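Side-chain contacts in spectinomycin 9-adenylyltransferase (Enterococcus faecalis, PDB 6SXJ), which catalyses transfer of the adenylyl group of ATP to the 9-hydroxyl of spectinomycin, releasing diphosphate and making the bacterium resistant to this antibiotic: residues A[130-135]-A[198-203]; A[164-169]-A[192-197]; A[186-191]-A[243-248]; A[208-213]-A[249-254]. All coordinates share one frame; numbering follows the deposited sequence.

Contact 1: residues A[130-135]-A[198-203]; sequences LTIMLY and GKIIPK
The Tyr135 ring meets the loop at Gly198 by its edge: the carbonyl oxygen of Gly198 lies near the ring plane, 3.9 Å from Tyr135 OH. This is a contact and not a hydrogen bond. Gly198 O is also 4.1 Å from Tyr135 CE2, so it approaches the hydroxyl end of the ring, while no atom of segment 198-203 is in contact with either face. Tyr135 reaches this far because its CG stands anti to the backbone N (chi1 180°), which carries the ring off the helix toward the loop. The other half of the contact is aliphatic. Ile132 CG2 touches Ile200 CD1 at 3.8 Å, and the two side chains cross at about a right angle. Ile200 CD1 also comes within 4.0 Å of the carbonyl oxygen of Ile132, resting on the helix backbone as well as on the methyl branch. Gly198, with a phi of 135°, turns the chain out of the preceding helix, and Pro202 stands at the N-cap of the next. The loop between helices 181-196 and 203-212 thus leans on helix 130-139 at two separate points. That helix packs with Leu130 and Leu134 on strand 85-91 and with Ile132 and Tyr135 on helix 159-173, which places the contact at the junction of the central sheet with the helices of the C-terminal region.

Contact 2: residues A[164-169]-A[192-197]; sequences RAIMDS and ILTMDT
Ile166 and Thr194 meet methyl to methyl, tip to tip, with Ile166 CD1 only 3.5 Å from Thr194 CG2, tighter than ordinary van der Waals contact. The Ile166 arm is extended (chi2 173°), which sends CD1 straight across to the facing helix. Thr194 has its OG1 anti to the backbone N, leaving CG2 in the crowded position between N and the carbonyl carbon, and that methyl receives the isoleucine. Met195 bends at chi2 and chi3 and runs past Ile166 in the opposite sense; its CE comes within 4.0 Å of Ile166 CD1 and 4.1 Å of Ile166 CB. Met167 leaves its helix obliquely, but a chain folded at chi2 and chi3 brings its sulfur back to the interface. There Met167 SD lies 3.7 Å from Met195 SD, the two thioether chains crossing at about a right angle. The helices run antiparallel, at 155°, with axes 10.8 Å apart. Helix 241-253 adds Leu252 against Met167. No hydrogen bond or charge pair links the two segments: the flexible thioethers and the aliphatic tips hold them by dispersion and burial, so cohesion rests on shape and not on bond direction.

Contact 3: residues A[186-191]-A[243-248]; sequences LTLCRM and LTINYL
Leu188 is the first residue of 186-191 to meet the other helix, and it does so with two parts of its side chain. Its CD1 branch reaches out to 3.9 Å from Leu248 CB and 4.0 Å from Ile245 CD1, lodging between two residues that lie almost one turn apart. Nearer its own backbone, Leu188 CB rests 4.0 Å from Leu248 CB, a close approach matched by the 6.4 Å between the CA atoms of Leu188 and Leu248. The two leucines pass at a slant, whereas Leu188 and Ile245 cross at about a right angle. Ile245 leaves its helix to one side, and with chi2 at -86° its CD1 ends up facing Leu188.

Cys189 follows on the neighbouring flank. Its SG sits 4.0 Å from Leu248 CD1 and slightly farther from CD2, so the sulfur faces the forked end of Leu248, while Leu188 meets mainly its CB and also comes near CD1. Beyond the pair, Cys189 also touches Val210 of helix 203-212 and Ile222 of helix 216-229. Leu188 in turn meets Leu173 of helix 159-173, and Met191, farther along, turns to Ser169 and Ser170 on that same helix.

The two segments run nearly parallel, at 15°, with axes 10.1 Å apart, in the interior of the C-terminal helical bundle. All four touching residues are buried and no polar bond joins them. The thiol of Cys189 meets Leu248 as one more apolar surface, so hydrophobic burial carries the pairing of these helices.

Contact 4: residues A[208-213]-A[249-254]; sequences NAVAES and NNRLKK
Where the side chain of Arg251 arrives at Ser213, the carbonyl oxygen of Val210 already accepts several hydrogen bonds. Ser213 OG donates to Val210 O at 2.8 Å, Ser213 N gives it a weak bond, and Ser214 OG bonds to it as well. This is the C-terminal end of helix 203-212 in the helical bundle of the C-terminal domain, with a serine hydroxyl folded back on a carbonyl of the last turn. The hydroxyl approaches with a C=O...donor angle of 116°, tilted 28° from the carbonyl plane. It gets there because Ser213 holds OG between the backbone N and the carbonyl carbon.

Arg251 reaches across from helix 241-253; the nearest CA atoms, those of Val210 and Arg251, are 10.5 Å apart. Its CG is anti to the backbone N, and its aliphatic chain is nearly extended but bent at chi3 (-148°). Its NH2 comes within 3.2 Å of Ser213 OG, but the angle is too poor for a hydrogen bond, and Ser213 CB lies almost as close. Tyr247 OH, one turn back on the same helix, bonds to Arg251 NE and helps fix the group, while Ile192 of helix 181-196 packs against the arginine. A positive guanidinium beside a helix C terminus is probably favourable electrostatically. Val210 CG1 lies obliquely to the guanidinium, 4.5 Å from Arg251 NE, and Ser213 O lies in the guanidinium plane at its edge.

How the contacts relate
From the N terminus, helix 130-139 opens contact 1, which closes at the loop after helix 181-196 and ties the region beside the central sheet to the C-terminal helices. Contact 2 is nested inside the long chain loop that contact 1 closes, joining helices 159-173 and 181-196. Contact 3 opens at 186-191, before contacts 1 and 2 have closed, and ends on helix 241-253, so it crosses both. Contact 4 starts at 208-213, in series after contacts 1 and 2, and closes at 249-254, crossing contact 3. Helix 181-196 serves contacts 2 and 3, and helix 241-253 serves contacts 3 and 4, whose centres are about 6 Å apart.

Contact 1: residues A[130-135]-A[198-203]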
loop_
_atom_site.group_PDB
_atom_site.type_symbol
_atom_site.label_atom_id
_atom_site.label_comp_id
_atom_site.label_asym_id
_atom_site.label_seq_id
_atom_site.Cartn_x
_atom_site.Cartn_y
_atom_site.Cartn_z
ATOM N N LEU A 130 2.346 7.783 0.938
ATOM C CA LEU A 130 3.695 7.257 1.101
ATOM C C LEU A 130 4.260 7.563 2.480
ATOM O O LEU A 130 5.160 6.856 2.948
ATOM C CB LEU A 130 4.602 7.826 0.010
ATOM C CG LEU A 130 6.074 7.424 0.057
ATOM C CD1 LEU A 130 6.262 5.927 -0.132
ATOM C CD2 LEU A 130 6.829 8.201 -1.007
ATOM N N THR A 131 3.750 8.593 3.150
ATOM C CA THR A 131 4.205 8.857 4.510
ATOM C C THR A 131 3.831 7.718 5.452
ATOM O O THR A 131 4.563 7.429 6.403
ATOM C CB THR A 131 3.624 10.180 5.019
ATOM O OG1 THR A 131 4.261 11.266 4.338
ATOM C CG2 THR A 131 3.849 10.324 6.520
ATOM N N ILE A 132 2.683 7.085 5.227
ATOM C CA ILE A 132 2.285 5.950 6.053
ATOM C C ILE A 132 3.095 4.716 5.688
ATOM O O ILE A 132 3.401 3.887 6.556
ATOM C CB ILE A 132 0.778 5.700 5.886
ATOM C CG1 ILE A 132 0.004 7.010 6.059
ATOM C CG2 ILE A 132 0.286 4.677 6.886
ATOM C CD1 ILE A 132 -1.442 6.922 5.612
ATOM N N MET A 133 3.452 4.577 4.411
ATOM C CA MET A 133 4.262 3.450 3.974
ATOM C C MET A 133 5.665 3.540 4.552
ATOM O O MET A 133 6.156 2.587 5.170
ATOM C CB MET A 133 4.309 3.415 2.447
ATOM C CG MET A 133 2.947 3.530 1.795
ATOM S SD MET A 133 3.014 3.626 0.002
ATOM C CE MET A 133 4.347 2.482 -0.377
ATOM N N LEU A 134 6.324 4.684 4.364
ATOM C CA LEU A 134 7.662 4.864 4.915
ATOM C C LEU A 134 7.655 4.694 6.427
ATOM O O LEU A 134 8.604 4.152 7.005
ATOM C CB LEU A 134 8.209 6.237 4.525
ATOM C CG LEU A 134 8.335 6.521 3.028
ATOM C CD1 LEU A 134 8.850 7.934 2.785
ATOM C CD2 LEU A 134 9.245 5.497 2.371
ATOM N N TYR A 135 6.592 5.150 7.088
ATOM C CA TYR A 135 6.472 4.919 8.524
ATOM C C TYR A 135 6.350 3.430 8.817
ATOM O O TYR A 135 7.039 2.897 9.694
ATOM C CB TYR A 135 5.268 5.681 9.076
ATOM C CG TYR A 135 5.059 5.503 10.557
ATOM C CD1 TYR A 135 5.698 6.330 11.474
ATOM C CD2 TYR A 135 4.218 4.509 11.043
ATOM C CE1 TYR A 135 5.509 6.164 12.835
ATOM C CE2 TYR A 135 4.020 4.341 12.396
ATOM C CZ TYR A 135 4.668 5.168 13.287
ATOM O OH TYR A 135 4.468 4.999 14.638
ATOM N N GLY A 198 -1.125 2.551 17.536
ATOM C CA GLY A 198 0.080 3.043 16.899
ATOM C C GLY A 198 0.627 2.119 15.830
ATOM O O GLY A 198 1.593 2.459 15.141
ATOM N N LYS A 199 0.013 0.952 15.676
ATOM C CA LYS A 199 0.505 -0.079 14.778
ATOM C C LYS A 199 -0.432 -0.240 13.587
ATOM O O LYS A 199 -1.644 -0.036 13.696
ATOM C CB LYS A 199 0.645 -1.422 15.508
ATOM C CG LYS A 199 0.782 -1.316 17.025
ATOM C CD LYS A 199 0.898 -2.696 17.684
ATOM C CE LYS A 199 2.171 -3.425 17.260
ATOM N NZ LYS A 199 2.633 -4.419 18.276
ATOM N N ILE A 200 0.147 -0.604 12.445
ATOM C CA ILE A 200 -0.621 -0.931 11.250
ATOM C C ILE A 200 -0.865 -2.430 11.239
ATOM O O ILE A 200 -0.019 -3.213 11.683
ATOM C CB ILE A 200 0.111 -0.480 9.972
ATOM C CG1 ILE A 200 0.190 1.043 9.919
ATOM C CG2 ILE A 200 -0.600 -1.012 8.733
ATOM C CD1 ILE A 200 1.116 1.567 8.849
ATOM N N ILE A 201 -2.027 -2.841 10.737
ATOM C CA ILE A 201 -2.350 -4.264 10.646
ATOM C C ILE A 201 -3.176 -4.524 9.390
ATOM O O ILE A 201 -3.625 -3.570 8.737
ATOM C CB ILE A 201 -3.085 -4.759 11.904
ATOM C CG1 ILE A 201 -4.587 -4.485 11.795
ATOM C CG2 ILE A 201 -2.521 -4.109 13.165
ATOM C CD1 ILE A 201 -5.377 -4.922 13.016
ATOM N N PRO A 202 -3.415 -5.785 9.026
ATOM C CA PRO A 202 -4.111 -6.071 7.767
ATOM C C PRO A 202 -5.585 -5.717 7.847
ATOM O O PRO A 202 -6.191 -5.672 8.920
ATOM C CB PRO A 202 -3.914 -7.581 7.568
ATOM C CG PRO A 202 -2.933 -8.024 8.635
ATOM C CD PRO A 202 -3.046 -7.019 9.741
ATOM N N LYS A 203 -6.166 -5.482 6.668
ATOM C CA LYS A 203 -7.548 -5.022 6.597
ATOM C C LYS A 203 -8.497 -6.013 7.261
ATOM O O LYS A 203 -9.288 -5.642 8.136
ATOM C CB LYS A 203 -7.952 -4.799 5.138
ATOM C CG LYS A 203 -7.047 -3.867 4.361
ATOM C CD LYS A 203 -7.409 -3.878 2.878
ATOM C CE LYS A 203 -7.778 -2.488 2.387
ATOM N NZ LYS A 203 -8.454 -2.520 1.059
#

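Contact 2: residues A[164-169]-A[192-197]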
loop_
_atom_site.group_PDB
_atom_site.type_symbol
_atom_site.label_atom_id
_atom_site.label_comp_id
_atom_site.label_asym_id
_atom_site.label_seq_id
_atom_site.Cartn_x
_atom_site.Cartn_y
_atom_site.Cartn_z
ATOM N N ARG A 164 -1.632 13.535 9.883
ATOM C CA ARG A 164 -2.070 14.323 8.754
ATOM C C ARG A 164 -2.307 13.463 7.531
ATOM O O ARG A 164 -3.161 13.797 6.705
ATOM C CB ARG A 164 -1.021 15.369 8.432
ATOM C CG ARG A 164 -1.423 16.374 7.346
ATOM C CD ARG A 164 -0.951 17.825 7.655
ATOM N NE ARG A 164 0.473 17.877 7.949
ATOM C CZ ARG A 164 1.376 18.371 7.116
ATOM N NH1 ARG A 164 0.996 18.873 5.951
ATOM N NH2 ARG A 164 2.656 18.357 7.450
ATOM N N ALA A 165 -1.492 12.418 7.344
ATOM C CA ALA A 165 -1.631 11.542 6.185
ATOM C C ALA A 165 -2.947 10.773 6.230
ATOM O O ALA A 165 -3.704 10.751 5.251
ATOM C CB ALA A 165 -0.439 10.583 6.133
ATOM N N ILE A 166 -3.236 10.130 7.363
ATOM C CA ILE A 166 -4.444 9.314 7.461
ATOM C C ILE A 166 -5.692 10.169 7.274
ATOM O O ILE A 166 -6.627 9.784 6.560
ATOM C CB ILE A 166 -4.470 8.565 8.805
ATOM C CG1 ILE A 166 -3.491 7.389 8.780
ATOM C CG2 ILE A 166 -5.889 8.091 9.120
ATOM C CD1 ILE A 166 -3.323 6.700 10.113
ATOM N N MET A 167 -5.739 11.339 7.917
ATOM C CA MET A 167 -6.940 12.162 7.844
ATOM C C MET A 167 -7.187 12.659 6.427
ATOM O O MET A 167 -8.324 12.657 5.941
ATOM C CB MET A 167 -6.819 13.348 8.795
ATOM C CG MET A 167 -6.484 13.007 10.231
ATOM S SD MET A 167 -7.361 11.581 10.880
ATOM C CE MET A 167 -9.052 12.131 10.833
ATOM N N ASP A 168 -6.135 13.097 5.743
ATOM C CA ASP A 168 -6.319 13.601 4.388
ATOM C C ASP A 168 -6.809 12.495 3.453
ATOM O O ASP A 168 -7.645 12.740 2.575
ATOM C CB ASP A 168 -5.014 14.210 3.875
ATOM C CG ASP A 168 -4.751 15.603 4.420
ATOM O OD1 ASP A 168 -5.586 16.094 5.195
ATOM O OD2 ASP A 168 -3.706 16.205 4.073
ATOM N N SER A 169 -6.369 11.256 3.680
ATOM C CA SER A 169 -6.820 10.152 2.838
ATOM C C SER A 169 -8.270 9.787 3.128
ATOM O O SER A 169 -9.039 9.486 2.206
ATOM C CB SER A 169 -5.923 8.937 3.049
ATOM O OG SER A 169 -6.481 7.793 2.431
ATOM N N ILE A 192 -8.395 3.591 11.802
ATOM C CA ILE A 192 -8.756 3.907 13.177
ATOM C C ILE A 192 -7.778 3.254 14.147
ATOM O O ILE A 192 -7.274 3.888 15.079
ATOM C CB ILE A 192 -10.209 3.482 13.458
ATOM C CG1 ILE A 192 -11.178 4.484 12.819
ATOM C CG2 ILE A 192 -10.443 3.374 14.954
ATOM C CD1 ILE A 192 -12.581 3.960 12.672
ATOM N N LEU A 193 -7.473 1.977 13.909
ATOM C CA LEU A 193 -6.530 1.273 14.767
ATOM C C LEU A 193 -5.204 2.008 14.856
ATOM O O LEU A 193 -4.754 2.340 15.956
ATOM C CB LEU A 193 -6.330 -0.148 14.258
ATOM C CG LEU A 193 -7.479 -1.088 14.632
ATOM C CD1 LEU A 193 -7.295 -2.482 14.059
ATOM C CD2 LEU A 193 -7.670 -1.140 16.133
ATOM N N THR A 194 -4.600 2.326 13.702
ATOM C CA THR A 194 -3.260 2.887 13.712
ATOM C C THR A 194 -3.230 4.269 14.359
ATOM O O THR A 194 -2.227 4.608 14.991
ATOM C CB THR A 194 -2.676 2.915 12.299
ATOM O OG1 THR A 194 -1.507 3.732 12.332
ATOM C CG2 THR A 194 -3.654 3.443 11.303
ATOM N N MET A 195 -4.321 5.046 14.299
ATOM C CA MET A 195 -4.270 6.354 14.935
ATOM C C MET A 195 -4.381 6.274 16.440
ATOM O O MET A 195 -3.918 7.201 17.098
ATOM C CB MET A 195 -5.358 7.284 14.436
ATOM C CG MET A 195 -5.174 8.683 14.885
ATOM S SD MET A 195 -5.440 9.920 13.631
ATOM C CE MET A 195 -3.977 9.711 12.693
ATOM N N ASP A 196 -4.890 5.174 17.005
ATOM C CA ASP A 196 -4.902 5.043 18.459
ATOM C C ASP A 196 -3.661 4.285 18.906
ATOM O O ASP A 196 -2.654 4.919 19.238
ATOM C CB ASP A 196 -6.169 4.351 18.958
ATOM C CG ASP A 196 -6.620 4.880 20.295
ATOM O OD1 ASP A 196 -7.750 5.376 20.390
ATOM O OD2 ASP A 196 -5.838 4.821 21.258
ATOM N N THR A 197 -3.713 2.947 18.879
ATOM C CA THR A 197 -2.627 2.124 19.401
ATOM C C THR A 197 -1.287 2.598 18.858
ATOM O O THR A 197 -0.410 3.027 19.614
ATOM C CB THR A 197 -2.867 0.655 19.040
ATOM O OG1 THR A 197 -2.582 0.469 17.648
ATOM C CG2 THR A 197 -4.305 0.242 19.332
#

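Contact 3: residues A[186-191]-A[243-248]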
loop_
_atom_site.group_PDB
_atom_site.type_symbol
_atom_site.label_atom_id
_atom_site.label_comp_id
_atom_site.label_asym_id
_atom_site.label_seq_id
_atom_site.Cartn_x
_atom_site.Cartn_y
_atom_site.Cartn_z
ATOM N N LEU A 186 -12.846 -1.081 5.249
ATOM C CA LEU A 186 -11.771 -1.695 6.020
ATOM C C LEU A 186 -10.544 -0.799 6.097
ATOM O O LEU A 186 -9.822 -0.830 7.099
ATOM C CB LEU A 186 -11.409 -3.056 5.423
ATOM C CG LEU A 186 -12.604 -3.994 5.238
ATOM C CD1 LEU A 186 -12.308 -5.019 4.154
ATOM C CD2 LEU A 186 -12.975 -4.682 6.544
ATOM N N THR A 187 -10.296 0.010 5.068
ATOM C CA THR A 187 -9.260 1.030 5.181
ATOM C C THR A 187 -9.523 1.927 6.385
ATOM O O THR A 187 -8.640 2.137 7.227
ATOM C CB THR A 187 -9.192 1.857 3.896
ATOM O OG1 THR A 187 -9.233 0.989 2.755
ATOM C CG2 THR A 187 -7.906 2.683 3.862
ATOM N N LEU A 188 -10.745 2.457 6.491
ATOM C CA LEU A 188 -11.094 3.277 7.645
ATOM C C LEU A 188 -10.923 2.500 8.943
ATOM O O LEU A 188 -10.458 3.048 9.948
ATOM C CB LEU A 188 -12.531 3.779 7.514
ATOM C CG LEU A 188 -12.808 4.898 6.507
ATOM C CD1 LEU A 188 -14.308 5.042 6.316
ATOM C CD2 LEU A 188 -12.203 6.198 6.946
ATOM N N CYS A 189 -11.308 1.221 8.948
ATOM C CA CYS A 189 -11.089 0.395 10.134
ATOM C C CYS A 189 -9.601 0.284 10.448
ATOM O O CYS A 189 -9.176 0.483 11.593
ATOM C CB CYS A 189 -11.702 -0.988 9.931
ATOM S SG CYS A 189 -13.502 -1.010 9.943
ATOM N N ARG A 190 -8.792 -0.048 9.438
ATOM C CA ARG A 190 -7.344 0.022 9.593
ATOM C C ARG A 190 -6.927 1.412 10.071
ATOM O O ARG A 190 -6.157 1.549 11.025
ATOM C CB ARG A 190 -6.658 -0.325 8.267
ATOM C CG ARG A 190 -5.154 -0.556 8.374
ATOM C CD ARG A 190 -4.486 -0.647 7.005
ATOM N NE ARG A 190 -4.495 0.623 6.273
ATOM C CZ ARG A 190 -3.746 1.682 6.577
ATOM N NH1 ARG A 190 -2.915 1.647 7.612
ATOM N NH2 ARG A 190 -3.832 2.783 5.840
ATOM N N MET A 191 -7.460 2.451 9.413
ATOM C CA MET A 191 -7.098 3.830 9.751
ATOM C C MET A 191 -7.319 4.123 11.223
ATOM O O MET A 191 -6.526 4.840 11.852
ATOM C CB MET A 191 -7.936 4.800 8.927
ATOM C CG MET A 191 -7.502 5.002 7.498
ATOM S SD MET A 191 -8.381 6.412 6.835
ATOM C CE MET A 191 -7.481 6.750 5.332
ATOM N N LEU A 243 -23.983 4.984 5.968
ATOM C CA LEU A 243 -24.074 5.144 7.418
ATOM C C LEU A 243 -22.800 4.692 8.113
ATOM O O LEU A 243 -22.294 5.368 9.018
ATOM C CB LEU A 243 -25.276 4.360 7.946
ATOM C CG LEU A 243 -26.575 4.669 7.203
ATOM C CD1 LEU A 243 -27.723 3.835 7.710
ATOM C CD2 LEU A 243 -26.890 6.154 7.329
ATOM N N THR A 244 -22.274 3.532 7.720
ATOM C CA THR A 244 -21.070 3.029 8.374
ATOM C C THR A 244 -19.860 3.886 8.028
ATOM O O THR A 244 -19.027 4.176 8.894
ATOM C CB THR A 244 -20.833 1.570 7.976
ATOM O OG1 THR A 244 -21.913 0.758 8.454
ATOM C CG2 THR A 244 -19.537 1.069 8.559
ATOM N N ILE A 245 -19.736 4.290 6.761
ATOM C CA ILE A 245 -18.682 5.229 6.382
ATOM C C ILE A 245 -18.736 6.454 7.286
ATOM O O ILE A 245 -17.722 6.881 7.858
ATOM C CB ILE A 245 -18.823 5.617 4.898
ATOM C CG1 ILE A 245 -18.589 4.398 3.999
ATOM C CG2 ILE A 245 -17.860 6.738 4.537
ATOM C CD1 ILE A 245 -17.130 4.149 3.672
ATOM N N ASN A 246 -19.929 7.043 7.424
ATOM C CA ASN A 246 -20.100 8.186 8.313
ATOM C C ASN A 246 -19.692 7.825 9.735
ATOM O O ASN A 246 -18.935 8.557 10.382
ATOM C CB ASN A 246 -21.552 8.667 8.271
ATOM C CG ASN A 246 -21.913 9.311 6.948
ATOM O OD1 ASN A 246 -21.033 9.687 6.168
ATOM N ND2 ASN A 246 -23.215 9.440 6.681
ATOM N N TYR A 247 -20.172 6.682 10.227
ATOM C CA TYR A 247 -19.816 6.249 11.573
ATOM C C TYR A 247 -18.304 6.118 11.730
ATOM O O TYR A 247 -17.714 6.654 12.678
ATOM C CB TYR A 247 -20.490 4.914 11.890
ATOM C CG TYR A 247 -19.869 4.223 13.083
ATOM C CD1 TYR A 247 -20.111 4.688 14.369
ATOM C CD2 TYR A 247 -19.023 3.125 12.927
ATOM C CE1 TYR A 247 -19.545 4.084 15.466
ATOM C CE2 TYR A 247 -18.454 2.506 14.029
ATOM C CZ TYR A 247 -18.720 2.994 15.298
ATOM O OH TYR A 247 -18.166 2.403 16.412
ATOM N N LEU A 248 -17.662 5.386 10.818
ATOM C CA LEU A 248 -16.222 5.176 10.921
ATOM C C LEU A 248 -15.464 6.490 10.807
ATOM O O LEU A 248 -14.463 6.703 11.502
ATOM C CB LEU A 248 -15.762 4.202 9.838
ATOM C CG LEU A 248 -16.320 2.785 9.985
ATOM C CD1 LEU A 248 -15.960 1.914 8.800
ATOM C CD2 LEU A 248 -15.798 2.201 11.286
#

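Contact 4: residues A[208-213]-A[249-254]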
loop_
_atom_site.group_PDB
_atom_site.type_symbol
_atom_site.label_atom_id
_atom_site.label_comp_id
_atom_site.label_asym_id
_atom_site.label_seq_id
_atom_site.Cartn_x
_atom_site.Cartn_y
_atom_site.Cartn_z
ATOM N N ASN A 208 -12.549 -7.013 11.702
ATOM C CA ASN A 208 -13.182 -7.708 12.815
ATOM C C ASN A 208 -12.796 -7.127 14.168
ATOM O O ASN A 208 -13.552 -7.288 15.131
ATOM C CB ASN A 208 -12.833 -9.198 12.767
ATOM C CG ASN A 208 -12.980 -9.782 11.371
ATOM O OD1 ASN A 208 -12.508 -9.201 10.397
ATOM N ND2 ASN A 208 -13.647 -10.925 11.268
ATOM N N ALA A 209 -11.657 -6.438 14.260
ATOM C CA ALA A 209 -11.304 -5.770 15.508
ATOM C C ALA A 209 -12.158 -4.526 15.728
ATOM O O ALA A 209 -12.592 -4.257 16.854
ATOM C CB ALA A 209 -9.821 -5.407 15.505
ATOM N N VAL A 210 -12.413 -3.755 14.667
ATOM C CA VAL A 210 -13.206 -2.536 14.819
ATOM C C VAL A 210 -14.696 -2.858 14.866
ATOM O O VAL A 210 -15.454 -2.222 15.607
ATOM C CB VAL A 210 -12.889 -1.538 13.690
ATOM C CG1 VAL A 210 -13.649 -0.229 13.909
ATOM C CG2 VAL A 210 -11.394 -1.281 13.601
ATOM N N ALA A 211 -15.141 -3.840 14.075
ATOM C CA ALA A 211 -16.547 -4.231 14.098
ATOM C C ALA A 211 -16.989 -4.614 15.505
ATOM O O ALA A 211 -18.123 -4.331 15.908
ATOM C CB ALA A 211 -16.784 -5.388 13.127
ATOM N N GLU A 212 -16.098 -5.249 16.270
ATOM C CA GLU A 212 -16.425 -5.647 17.636
ATOM C C GLU A 212 -16.800 -4.439 18.482
ATOM O O GLU A 212 -17.731 -4.505 19.294
ATOM C CB GLU A 212 -15.237 -6.402 18.243
ATOM C CG GLU A 212 -15.087 -6.313 19.756
ATOM C CD GLU A 212 -13.930 -7.174 20.271
ATOM O OE1 GLU A 212 -13.196 -7.747 19.436
ATOM O OE2 GLU A 212 -13.756 -7.282 21.506
ATOM N N SER A 213 -16.100 -3.323 18.296
ATOM C CA SER A 213 -16.320 -2.121 19.085
ATOM C C SER A 213 -17.367 -1.197 18.476
ATOM O O SER A 213 -17.431 -0.019 18.854
ATOM C CB SER A 213 -15.002 -1.365 19.246
ATOM O OG SER A 213 -14.333 -1.274 17.998
ATOM N N ASN A 249 -15.916 7.378 9.920
ATOM C CA ASN A 249 -15.236 8.657 9.747
ATOM C C ASN A 249 -15.328 9.499 11.015
ATOM O O ASN A 249 -14.321 10.029 11.500
ATOM C CB ASN A 249 -15.836 9.404 8.554
ATOM C CG ASN A 249 -15.023 10.621 8.162
ATOM O OD1 ASN A 249 -13.803 10.552 8.033
ATOM N ND2 ASN A 249 -15.699 11.745 7.974
ATOM N N ASN A 250 -16.534 9.642 11.566
ATOM C CA ASN A 250 -16.685 10.415 12.794
ATOM C C ASN A 250 -15.887 9.788 13.932
ATOM O O ASN A 250 -15.145 10.480 14.637
ATOM C CB ASN A 250 -18.165 10.540 13.149
ATOM C CG ASN A 250 -18.897 11.536 12.251
ATOM O OD1 ASN A 250 -19.932 11.215 11.661
ATOM N ND2 ASN A 250 -18.356 12.748 12.140
ATOM N N ARG A 251 -16.013 8.471 14.117
ATOM C CA ARG A 251 -15.168 7.775 15.086
ATOM C C ARG A 251 -13.698 8.121 14.882
ATOM O O ARG A 251 -12.964 8.362 15.847
ATOM C CB ARG A 251 -15.389 6.267 14.961
ATOM C CG ARG A 251 -14.811 5.407 16.070
ATOM C CD ARG A 251 -14.826 3.950 15.619
ATOM N NE ARG A 251 -15.014 2.994 16.704
ATOM C CZ ARG A 251 -14.115 2.757 17.652
ATOM N NH1 ARG A 251 -12.967 3.422 17.663
ATOM N NH2 ARG A 251 -14.368 1.860 18.596
ATOM N N LEU A 252 -13.256 8.165 13.623
ATOM C CA LEU A 252 -11.865 8.494 13.332
ATOM C C LEU A 252 -11.564 9.954 13.642
ATOM O O LEU A 252 -10.506 10.268 14.199
ATOM C CB LEU A 252 -11.564 8.183 11.867
ATOM C CG LEU A 252 -10.217 8.600 11.272
ATOM C CD1 LEU A 252 -9.056 7.979 12.024
ATOM C CD2 LEU A 252 -10.175 8.213 9.788
ATOM N N LYS A 253 -12.481 10.860 13.295
ATOM C CA LYS A 253 -12.245 12.284 13.508
ATOM C C LYS A 253 -12.031 12.631 14.977
ATOM O O LYS A 253 -11.489 13.701 15.273
ATOM C CB LYS A 253 -13.413 13.097 12.947
ATOM C CG LYS A 253 -13.338 13.348 11.451
ATOM C CD LYS A 253 -14.738 13.446 10.838
ATOM C CE LYS A 253 -15.137 14.900 10.558
ATOM N NZ LYS A 253 -16.567 15.012 10.116
ATOM N N LYS A 254 -12.448 11.764 15.901
ATOM C CA LYS A 254 -12.146 11.927 17.318
ATOM C C LYS A 254 -10.763 11.401 17.684
ATOM O O LYS A 254 -10.482 11.216 18.874
ATOM C CB LYS A 254 -13.203 11.218 18.171
ATOM C CG LYS A 254 -14.636 11.414 17.706
ATOM C CD LYS A 254 -14.978 12.894 17.552
ATOM C CE LYS A 254 -15.242 13.259 16.093
ATOM N NZ LYS A 254 -14.918 14.691 15.785
#